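Local coordinates for putative immunoglobulin-blocking virulence protein (Mycoplasma mycoides subsp. capri, PDB 7ADK), which probably takes part in blocking host immunoglobulins, which would help the mycoplasma to withstand the antibody response, at residues L246-K251 with R316-N321; Q475-F480 with N496-E501; E501-T506 with W527-D532. One frame throughout, in Å; residues are numbered along the deposited sequence.

Contact 1. Residues L246-K251 with R316-N321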
# COMPACT_ATOMS: atom_id res chain seq x y z
N LEU A 246 14.73 19.45 30.74
CA LEU A 246 16.17 19.47 31.08
C LEU A 246 16.96 20.43 30.20
O LEU A 246 17.76 21.21 30.72
CB LEU A 246 16.73 18.03 31.01
CG LEU A 246 18.26 17.88 31.16
CD1 LEU A 246 18.80 18.39 32.48
CD2 LEU A 246 18.66 16.43 31.03
N GLU A 247 16.70 20.44 28.90
CA GLU A 247 17.37 21.28 27.91
C GLU A 247 17.29 22.77 28.25
O GLU A 247 18.23 23.51 27.95
CB GLU A 247 16.75 21.03 26.53
CG GLU A 247 17.26 19.79 25.77
CD GLU A 247 17.01 18.41 26.40
OE1 GLU A 247 16.15 18.28 27.29
OE2 GLU A 247 17.69 17.45 25.99
N ARG A 248 16.23 23.23 28.91
CA ARG A 248 16.00 24.64 29.24
C ARG A 248 16.98 25.19 30.27
O ARG A 248 17.17 26.40 30.36
CB ARG A 248 14.58 24.81 29.76
CG ARG A 248 13.50 24.32 28.79
CD ARG A 248 12.11 24.52 29.39
NE ARG A 248 11.83 25.94 29.60
CZ ARG A 248 10.75 26.45 30.13
NH1 ARG A 248 9.80 25.74 30.62
NH2 ARG A 248 10.61 27.73 30.12
N TYR A 249 17.60 24.31 31.05
CA TYR A 249 18.67 24.62 32.00
C TYR A 249 20.05 24.19 31.49
O TYR A 249 21.04 24.80 31.86
CB TYR A 249 18.36 23.95 33.34
CG TYR A 249 16.92 24.06 33.81
CD1 TYR A 249 16.48 25.16 34.55
CD2 TYR A 249 16.02 23.04 33.46
CE1 TYR A 249 15.12 25.26 34.91
CE2 TYR A 249 14.67 23.13 33.83
CZ TYR A 249 14.22 24.25 34.54
OH TYR A 249 12.91 24.34 34.86
N LYS A 250 20.14 23.15 30.64
CA LYS A 250 21.35 22.37 30.35
C LYS A 250 22.57 23.19 29.91
O LYS A 250 23.67 22.95 30.39
CB LYS A 250 21.03 21.29 29.30
CG LYS A 250 22.09 20.22 29.19
CD LYS A 250 22.01 19.32 28.02
CE LYS A 250 23.06 18.21 27.97
NZ LYS A 250 24.40 18.69 27.60
N LYS A 251 22.36 24.22 29.09
CA LYS A 251 23.40 25.17 28.63
C LYS A 251 24.07 25.95 29.77
O LYS A 251 25.24 26.29 29.65
CB LYS A 251 22.78 26.14 27.61
CG LYS A 251 22.33 25.43 26.32
CD LYS A 251 21.82 26.43 25.28
CE LYS A 251 21.27 25.69 24.06
NZ LYS A 251 20.83 26.60 22.98
N ARG A 316 6.99 29.29 27.78
CA ARG A 316 7.18 27.87 27.41
C ARG A 316 8.45 27.64 26.59
O ARG A 316 9.02 26.56 26.62
CB ARG A 316 5.91 27.40 26.67
CG ARG A 316 5.79 25.88 26.50
CD ARG A 316 4.54 25.44 25.73
NE ARG A 316 3.29 25.88 26.36
CZ ARG A 316 2.37 25.15 26.95
NH1 ARG A 316 2.37 23.87 26.97
NH2 ARG A 316 1.42 25.76 27.55
N SER A 317 8.90 28.66 25.87
CA SER A 317 10.08 28.63 24.99
C SER A 317 11.35 29.17 25.65
O SER A 317 12.41 29.14 25.03
CB SER A 317 9.79 29.45 23.74
OG SER A 317 8.63 28.98 23.09
N ALA A 318 11.25 29.72 26.86
CA ALA A 318 12.36 30.32 27.57
C ALA A 318 13.40 29.29 28.02
O ALA A 318 13.04 28.28 28.62
CB ALA A 318 11.82 31.09 28.78
N PHE A 319 14.68 29.58 27.81
CA PHE A 319 15.81 28.83 28.34
C PHE A 319 16.86 29.78 28.93
O PHE A 319 16.82 30.98 28.71
CB PHE A 319 16.40 27.89 27.27
CG PHE A 319 17.19 28.54 26.15
CD1 PHE A 319 16.54 28.93 24.98
CD2 PHE A 319 18.58 28.72 26.26
CE1 PHE A 319 17.27 29.50 23.92
CE2 PHE A 319 19.31 29.29 25.21
CZ PHE A 319 18.65 29.68 24.03
N ILE A 320 17.78 29.25 29.72
CA ILE A 320 18.91 30.00 30.29
C ILE A 320 20.15 29.64 29.48
O ILE A 320 20.46 28.45 29.36
CB ILE A 320 19.07 29.58 31.78
CG1 ILE A 320 17.82 29.92 32.62
CG2 ILE A 320 20.30 30.22 32.41
CD1 ILE A 320 17.64 28.99 33.80
N ASN A 321 20.87 30.60 28.91
CA ASN A 321 22.12 30.28 28.20
C ASN A 321 23.33 30.28 29.15
O ASN A 321 23.21 30.50 30.35
CB ASN A 321 22.28 31.14 26.93
CG ASN A 321 22.75 32.57 27.13
OD1 ASN A 321 23.69 32.84 27.84
ND2 ASN A 321 22.16 33.50 26.44

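Contact 2. Residues Q475-F480 with N496-E501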
# COMPACT_ATOMS: atom_id res chain seq x y z
N GLN A 475 -27.24 27.87 1.71
CA GLN A 475 -26.52 28.35 2.90
C GLN A 475 -25.19 27.59 3.12
O GLN A 475 -24.13 28.20 3.04
CB GLN A 475 -27.44 28.30 4.12
CG GLN A 475 -28.48 29.41 4.20
CD GLN A 475 -27.94 30.78 4.60
OE1 GLN A 475 -26.75 30.99 4.81
NE2 GLN A 475 -28.80 31.74 4.77
N GLN A 476 -25.24 26.28 3.33
CA GLN A 476 -24.09 25.41 3.56
C GLN A 476 -24.13 24.13 2.73
O GLN A 476 -25.19 23.54 2.54
CB GLN A 476 -23.98 25.12 5.07
CG GLN A 476 -23.18 23.90 5.49
CD GLN A 476 -22.87 23.90 6.98
OE1 GLN A 476 -22.17 24.74 7.51
NE2 GLN A 476 -23.39 22.98 7.73
N LEU A 477 -22.97 23.68 2.27
CA LEU A 477 -22.76 22.36 1.69
C LEU A 477 -21.54 21.71 2.34
O LEU A 477 -20.44 22.23 2.20
CB LEU A 477 -22.60 22.52 0.16
CG LEU A 477 -22.46 21.20 -0.61
CD1 LEU A 477 -23.73 20.37 -0.56
CD2 LEU A 477 -22.13 21.49 -2.05
N GLU A 478 -21.72 20.59 3.04
CA GLU A 478 -20.61 19.76 3.53
C GLU A 478 -20.51 18.51 2.66
O GLU A 478 -21.45 17.72 2.58
CB GLU A 478 -20.79 19.37 5.01
CG GLU A 478 -20.77 20.54 6.01
CD GLU A 478 -20.98 20.15 7.49
OE1 GLU A 478 -21.03 18.96 7.82
OE2 GLU A 478 -21.09 21.05 8.35
N LEU A 479 -19.37 18.31 2.02
CA LEU A 479 -19.06 17.13 1.22
C LEU A 479 -17.96 16.34 1.92
O LEU A 479 -16.87 16.88 2.11
CB LEU A 479 -18.62 17.55 -0.20
CG LEU A 479 -19.60 18.42 -1.00
CD1 LEU A 479 -19.00 18.76 -2.36
CD2 LEU A 479 -20.94 17.74 -1.22
N PHE A 480 -18.22 15.09 2.29
CA PHE A 480 -17.23 14.20 2.89
C PHE A 480 -16.76 13.17 1.86
O PHE A 480 -17.41 12.14 1.65
CB PHE A 480 -17.78 13.53 4.15
CG PHE A 480 -18.23 14.47 5.24
CD1 PHE A 480 -19.48 15.11 5.17
CD2 PHE A 480 -17.37 14.73 6.31
CE1 PHE A 480 -19.85 16.03 6.16
CE2 PHE A 480 -17.74 15.65 7.30
CZ PHE A 480 -18.97 16.31 7.21
N ASN A 496 -25.95 30.66 -8.26
CA ASN A 496 -25.89 32.00 -7.68
C ASN A 496 -25.02 32.04 -6.42
O ASN A 496 -24.24 32.98 -6.29
CB ASN A 496 -27.29 32.57 -7.40
CG ASN A 496 -27.92 33.21 -8.63
OD1 ASN A 496 -28.10 32.60 -9.66
ND2 ASN A 496 -28.26 34.47 -8.57
N LYS A 497 -25.16 31.10 -5.47
CA LYS A 497 -24.52 31.28 -4.16
C LYS A 497 -24.34 30.02 -3.30
O LYS A 497 -25.29 29.30 -3.03
CB LYS A 497 -25.33 32.35 -3.39
CG LYS A 497 -24.52 33.13 -2.34
CD LYS A 497 -24.95 34.60 -2.21
CE LYS A 497 -26.45 34.85 -2.05
NZ LYS A 497 -26.78 36.29 -2.05
N ASN A 498 -23.13 29.86 -2.75
CA ASN A 498 -22.89 29.21 -1.45
C ASN A 498 -22.64 30.34 -0.44
O ASN A 498 -21.63 31.03 -0.55
CB ASN A 498 -21.70 28.25 -1.46
CG ASN A 498 -22.00 26.87 -1.99
OD1 ASN A 498 -22.36 26.66 -3.14
ND2 ASN A 498 -21.86 25.89 -1.15
N ILE A 499 -23.57 30.55 0.50
CA ILE A 499 -23.64 31.73 1.38
C ILE A 499 -22.60 31.63 2.50
O ILE A 499 -22.88 31.35 3.66
CB ILE A 499 -25.08 31.99 1.90
CG1 ILE A 499 -26.15 32.05 0.78
CG2 ILE A 499 -25.15 33.32 2.69
CD1 ILE A 499 -27.60 31.80 1.23
N LYS A 500 -21.34 31.85 2.11
CA LYS A 500 -20.15 31.80 2.94
C LYS A 500 -19.83 30.42 3.54
O LYS A 500 -19.23 30.35 4.60
CB LYS A 500 -20.17 32.94 3.95
N GLU A 501 -20.20 29.33 2.86
CA GLU A 501 -19.80 27.99 3.29
C GLU A 501 -19.78 26.95 2.18
O GLU A 501 -20.80 26.56 1.62
CB GLU A 501 -20.69 27.52 4.45
CG GLU A 501 -20.34 26.13 4.98
CD GLU A 501 -19.07 25.99 5.82
OE1 GLU A 501 -18.67 24.84 6.11
OE2 GLU A 501 -18.46 27.01 6.19

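Contact 3. Residues E501-T506 with W527-D532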
# COMPACT_ATOMS: atom_id res chain seq x y z
N GLU A 501 -20.20 29.33 2.86
CA GLU A 501 -19.80 27.99 3.29
C GLU A 501 -19.78 26.95 2.18
O GLU A 501 -20.80 26.56 1.62
CB GLU A 501 -20.69 27.52 4.45
CG GLU A 501 -20.34 26.13 4.98
CD GLU A 501 -19.07 25.99 5.82
OE1 GLU A 501 -18.67 24.84 6.11
OE2 GLU A 501 -18.46 27.01 6.19
N LEU A 502 -18.59 26.42 1.94
CA LEU A 502 -18.37 25.11 1.36
C LEU A 502 -17.35 24.39 2.24
O LEU A 502 -16.26 24.91 2.46
CB LEU A 502 -17.87 25.29 -0.08
CG LEU A 502 -17.50 23.99 -0.81
CD1 LEU A 502 -18.71 23.14 -1.11
CD2 LEU A 502 -16.86 24.37 -2.12
N SER A 503 -17.66 23.20 2.71
CA SER A 503 -16.72 22.37 3.46
C SER A 503 -16.32 21.15 2.66
O SER A 503 -17.14 20.30 2.34
CB SER A 503 -17.34 21.96 4.78
OG SER A 503 -16.99 22.83 5.80
N LEU A 504 -15.03 21.08 2.32
CA LEU A 504 -14.42 19.96 1.61
C LEU A 504 -13.66 19.13 2.64
O LEU A 504 -12.59 19.54 3.10
CB LEU A 504 -13.54 20.48 0.45
CG LEU A 504 -14.25 21.41 -0.55
CD1 LEU A 504 -13.34 21.69 -1.72
CD2 LEU A 504 -15.53 20.82 -1.10
N TYR A 505 -14.24 18.00 3.04
CA TYR A 505 -13.83 17.19 4.19
C TYR A 505 -13.50 15.76 3.76
O TYR A 505 -14.07 15.25 2.80
CB TYR A 505 -14.95 17.14 5.24
CG TYR A 505 -15.29 18.38 6.06
CD1 TYR A 505 -14.28 19.13 6.69
CD2 TYR A 505 -16.63 18.69 6.31
CE1 TYR A 505 -14.61 20.18 7.57
CE2 TYR A 505 -16.97 19.71 7.22
CZ TYR A 505 -15.96 20.46 7.85
OH TYR A 505 -16.31 21.41 8.75
N THR A 506 -12.66 15.06 4.51
CA THR A 506 -12.51 13.59 4.43
C THR A 506 -12.34 13.02 5.82
O THR A 506 -11.93 13.74 6.73
CB THR A 506 -11.31 13.09 3.59
OG1 THR A 506 -10.08 13.24 4.24
CG2 THR A 506 -11.11 13.82 2.29
N TRP A 527 -16.93 31.56 0.75
CA TRP A 527 -15.88 31.12 1.69
C TRP A 527 -15.79 29.59 1.75
O TRP A 527 -16.78 28.93 2.04
CB TRP A 527 -16.14 31.74 3.08
CG TRP A 527 -15.10 31.54 4.15
CD1 TRP A 527 -13.97 32.27 4.30
CD2 TRP A 527 -15.09 30.59 5.26
NE1 TRP A 527 -13.28 31.85 5.41
CE2 TRP A 527 -13.93 30.82 6.04
CE3 TRP A 527 -15.97 29.57 5.70
CZ2 TRP A 527 -13.65 30.09 7.20
CZ3 TRP A 527 -15.69 28.85 6.87
CH2 TRP A 527 -14.54 29.11 7.63
N ILE A 528 -14.63 29.02 1.44
CA ILE A 528 -14.37 27.58 1.55
C ILE A 528 -13.71 27.35 2.91
O ILE A 528 -12.76 28.05 3.27
CB ILE A 528 -13.49 27.02 0.40
CG1 ILE A 528 -13.94 27.45 -1.01
CG2 ILE A 528 -13.48 25.49 0.45
CD1 ILE A 528 -13.35 28.75 -1.50
N ASN A 529 -14.21 26.40 3.69
CA ASN A 529 -13.76 26.16 5.05
C ASN A 529 -12.33 25.62 5.08
O ASN A 529 -12.01 24.57 4.53
CB ASN A 529 -14.73 25.23 5.78
CG ASN A 529 -14.45 25.10 7.25
OD1 ASN A 529 -13.76 25.91 7.86
ND2 ASN A 529 -14.96 24.07 7.87
N THR A 530 -11.49 26.40 5.75
CA THR A 530 -10.03 26.28 5.85
C THR A 530 -9.55 26.15 7.30
O THR A 530 -8.42 25.75 7.58
CB THR A 530 -9.44 27.52 5.18
OG1 THR A 530 -8.05 27.39 5.02
CG2 THR A 530 -9.75 28.81 5.95
N ILE A 531 -10.45 26.47 8.23
CA ILE A 531 -10.41 26.11 9.65
C ILE A 531 -10.83 24.63 9.74
O ILE A 531 -10.98 23.99 8.71
CB ILE A 531 -11.31 27.13 10.41
CG1 ILE A 531 -10.73 28.55 10.23
CG2 ILE A 531 -11.47 26.85 11.90
CD1 ILE A 531 -11.65 29.69 10.64
N ASP A 532 -11.01 24.03 10.91
CA ASP A 532 -11.35 22.60 11.03
C ASP A 532 -10.26 21.69 10.43
O ASP A 532 -10.52 20.65 9.83
CB ASP A 532 -12.78 22.30 10.53
CG ASP A 532 -13.93 23.05 11.22
OD1 ASP A 532 -13.71 23.88 12.13
OD2 ASP A 532 -15.08 22.83 10.80

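Contact 1. Residues L246-K251 with R316-N321
The guanidinium of Arg248 turns its edge to the carbonyl of Ala318 and carries the carbonyl oxygen of Arg316 over the centre of one face. Ala318 O lies almost in the guanidinium plane and accepts from Arg248 NE at 2.8 Å and from Arg248 NH2 at 2.9 Å, a side-on grip in which two N-H groups converge on one oxygen. The bend at chi3 (64°) swings the group round into this position. Tyr249 has CB of Arg248 over one ring face, near the rim, and meets Ile320 obliquely, CD1 to CD1 4.1 Å. The Phe319 ring is likewise met at a slant, CE2 lying 3.8 Å from CD of the extended Lys251 chain. The backbone of Arg248 joins in as well: Ile320 N donates to Arg248 O at 3.0 Å, nearly straight at 169°, so one residue holds the strand by both its carbonyl and its side chain. Arg248 NH1 continues to Val203 O, and Tyr249 OH bonds to Leu205 O. Helix 247-253 thus lies against strand 318-320, which is outermost in a three-stranded antiparallel sheet and pairs with strand 326-332 through the backbones of Phe319 and Asp327.

Contact 2. Residues Q475-F480 with N496-E501
Gln475, Glu501 and Ile499 bury the most surface here, and they meet by packing without a hydrogen bond between the two segments. The Gln475 chain folds back at chi2 (-75°), which lays its amide across the Ile499 side chain: CD of Gln475 sits 3.5 Å from CD1 of Ile499, and OE1 of Gln475 is equally close to CB of Ile499. Ile499 is the centre of an inverse gamma turn, closed by Lys500 N donating to Asn498 O at 2.8 Å, and the turn presents its branched side chain to Gln475. Glu501 runs alongside Gln476, the two chains pointing the same way with amide and carboxylate planes 54° apart. CG of Glu501 is met by OE1 of Gln476 at 3.4 Å and by CG of Gln476 at 3.6 Å. Gln476 NE2 bonds to Ser448 OG and Glu501 OE1 to Ser503 OG. Within 496-501, Asn498 ND2 donates almost straight (174°) to Glu501 O at 3.0 Å, while the same nitrogen rests 3.7 Å from CB of Leu477. This bond spans the turn, tying the Asn498 side chain to the residue just past it, where the chain passes from the short strand 497-498 toward strand 502-506, both parallel neighbours of strand 473-481. The contact is thus van der Waals packing of polar side chains, the Gln475 amide on Ile499 and the Glu501 methylene on Gln476, with no hydrogen bond crossing it; the carbonyl of Glu501 is satisfied within its own segment by Asn498.

Contact 3. Residues E501-T506 with W527-D532
A single parallel beta bridge between Leu502 and Ile528 draws the loop 527-532 onto strand 502-506. Leu502 N donates to Trp527 O at 3.1 Å, and Asn529 N returns to Leu502 O at 2.8 Å, close to straight (172°). On the side of Leu502 and Leu504, CG2 of Ile528 packs 4.3 Å from CG of Leu504. Glu501, Ser503, Tyr505, Asn529 and Asp532 form a polar network on the other side. Asn529 has CG anti to its backbone N (chi1 -171°), a torsion that sends ND2 to Ser503 OG at 3.2 Å; the same ND2 reaches Asp532 OD2 from above the carboxylate plane. Ser503 OG accepts from Asn529 while donating to Glu501 OE1. Tyr505 OH donates at 2.8 Å to the anti lone pair of Asp532 OD2, with ring and carboxylate nearly coplanar. Arg352 and Arg362 also form salt bridges with this oxygen, probably favouring a charged carboxylate. Trp527 turns its edge to Glu501, CZ3 lying 3.4 Å from OE2. The Trp527 ring stacks on Tyr351, and Trp527 NE1 bonds to Asp347, both of helix 339-351. Strand 502-506 is held by strand 473-481 along one edge; the bridged loop and strand 547-548 share the other.

In the fold
The contacts follow in series along the chain. Contact 1 stands apart, its centre 48 Å from that of contact 2 and 39 Å from that of contact 3, and it lies across the chain's centre from contact 2. Its strand 318-320 belongs to the small antiparallel sheet of strands 312-313, 318-320 and 326-332, and helix 247-253 packs on it. Contacts 2 and 3 are only 9 Å apart between centres, share Glu501 and lie in one mixed sheet, where strands 473-481 and 502-506 are parallel neighbours. Backbone pairing of Leu477 and Leu479 with Ser503 joins them, and the Phe480 and Tyr505 rings meet. Contact 1 thus belongs to one region of the chain, while contacts 2 and 3 are successive steps of another.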